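Long-range contact in Aln2 (PDB 6P7L), which is a noncanonical NTF2-like superfamily protein with a SnoaL-like domain, probably taking part in the biosynthesis of the polyketide antibiotic alnumycin: residues T62-E68 with R153-R157. Numbering follows the deposited sequence.
Sequences TFVAGAE and RSRSR
Two short parallel pairings, split by a type II turn from V64 to A67, set strand 63-64 and, past the corner, strand 67-70 of the main sheet beside strand 151-161, F63 opposite S154 and E68 opposite S156. Before the turn, S154 is held through both its backbone polar atoms: its N reaches T62 O at 2.9 Å, and V64 N reaches its O at 3.0 Å. Beyond the turn a second parallel pairing begins with E68 N to R155 O, then R157 N to E68 O at 2.9 Å. R155 and S156 form a classic bulge against T144 of the antiparallel strand 133-148, the neighbour on the other flank. On the face carrying F63 and S154, covered by helix 34-52 as in the cone-shaped NTF2-like fold, S154 CB sits over one face of the F63 ring, 3.6 Å from its centroid, in a CH-pi contact. R157 brings NH1 to the edge of the same ring, 4.0 Å from F63 CZ, which lies over one face of the guanidinium, the planes 77° apart; its NE makes a salt bridge with D143, and NH1 hydrogen-bonds a glycerol, probably from the crystallisation liquor. Bends at chi2 (-84°) and chi3 (-68°) fold R153 back, bringing NH2 to 3.0 Å from F63 O, above that carbonyl's plane; V64 CG1 covers one guanidinium face.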
# COMPACT_ATOMS: atom_id res chain seq x y z
N THR A 62 14.62 -12.68 11.43
CA THR A 62 14.76 -11.25 11.26
C THR A 62 14.69 -10.51 12.60
O THR A 62 15.00 -9.31 12.64
CB THR A 62 13.69 -10.65 10.34
OG1 THR A 62 12.38 -10.71 10.95
CG2 THR A 62 13.68 -11.31 8.96
N PHE A 63 14.33 -11.21 13.68
CA PHE A 63 14.26 -10.61 15.01
C PHE A 63 15.57 -10.82 15.76
O PHE A 63 16.25 -11.84 15.59
CB PHE A 63 13.10 -11.20 15.83
CG PHE A 63 11.75 -10.73 15.39
CD1 PHE A 63 11.15 -11.27 14.26
CD2 PHE A 63 11.07 -9.76 16.10
CE1 PHE A 63 9.94 -10.81 13.82
CE2 PHE A 63 9.83 -9.30 15.66
CZ PHE A 63 9.30 -9.83 14.52
N VAL A 64 15.95 -9.84 16.59
CA VAL A 64 17.15 -9.97 17.41
C VAL A 64 16.88 -10.79 18.66
O VAL A 64 15.74 -11.01 19.08
CB VAL A 64 17.73 -8.59 17.78
CG1 VAL A 64 18.04 -7.82 16.52
CG2 VAL A 64 16.80 -7.84 18.71
N ALA A 65 17.96 -11.24 19.29
CA ALA A 65 17.84 -11.92 20.57
C ALA A 65 17.10 -11.02 21.57
O ALA A 65 17.32 -9.81 21.61
CB ALA A 65 19.21 -12.28 21.13
N GLY A 66 16.21 -11.61 22.34
CA GLY A 66 15.43 -10.83 23.29
C GLY A 66 14.39 -9.89 22.70
O GLY A 66 13.80 -9.11 23.46
N ALA A 67 14.11 -9.97 21.40
CA ALA A 67 13.07 -9.13 20.80
C ALA A 67 11.73 -9.38 21.48
O ALA A 67 11.43 -10.48 21.94
CB ALA A 67 12.94 -9.42 19.31
N GLU A 68 10.94 -8.33 21.61
CA GLU A 68 9.63 -8.42 22.26
C GLU A 68 8.55 -8.28 21.20
O GLU A 68 8.56 -7.32 20.42
CB GLU A 68 9.46 -7.34 23.32
CG GLU A 68 9.74 -7.78 24.74
CD GLU A 68 9.90 -6.61 25.69
OE1 GLU A 68 10.84 -6.64 26.51
OE2 GLU A 68 9.09 -5.66 25.62
N ARG A 153 17.10 -5.31 11.65
CA ARG A 153 16.45 -6.41 12.35
C ARG A 153 15.32 -5.84 13.21
O ARG A 153 15.39 -4.70 13.67
CB ARG A 153 17.44 -7.16 13.25
CG ARG A 153 18.69 -7.64 12.52
CD ARG A 153 18.47 -8.99 11.81
NE ARG A 153 18.28 -10.06 12.79
CZ ARG A 153 19.24 -10.64 13.48
NH1 ARG A 153 20.50 -10.28 13.31
NH2 ARG A 153 18.95 -11.59 14.37
N SER A 154 14.30 -6.65 13.45
CA SER A 154 13.21 -6.26 14.33
C SER A 154 13.62 -6.43 15.79
O SER A 154 14.15 -7.49 16.17
CB SER A 154 11.98 -7.10 14.03
OG SER A 154 11.19 -6.56 12.98
N ARG A 155 13.41 -5.39 16.60
CA ARG A 155 13.64 -5.44 18.04
C ARG A 155 12.36 -5.52 18.86
O ARG A 155 12.31 -6.23 19.87
CB ARG A 155 14.45 -4.22 18.50
CG ARG A 155 14.70 -4.19 20.00
CD ARG A 155 15.70 -3.09 20.39
NE ARG A 155 15.02 -1.85 20.79
CZ ARG A 155 15.65 -0.71 21.08
NH1 ARG A 155 16.96 -0.64 21.00
NH2 ARG A 155 14.95 0.36 21.43
N SER A 156 11.32 -4.82 18.42
CA SER A 156 10.05 -4.72 19.13
C SER A 156 8.96 -4.68 18.09
O SER A 156 9.15 -4.08 17.04
CB SER A 156 10.00 -3.40 19.99
OG SER A 156 8.69 -3.08 20.43
N ARG A 157 7.84 -5.35 18.35
CA ARG A 157 6.65 -5.20 17.52
C ARG A 157 5.46 -5.17 18.48
O ARG A 157 5.33 -6.07 19.33
CB ARG A 157 6.51 -6.34 16.51
CG ARG A 157 5.20 -6.31 15.74
CD ARG A 157 5.24 -7.04 14.40
NE ARG A 157 6.17 -6.36 13.53
CZ ARG A 157 6.79 -6.90 12.48
NH1 ARG A 157 6.53 -8.15 12.10
NH2 ARG A 157 7.66 -6.15 11.80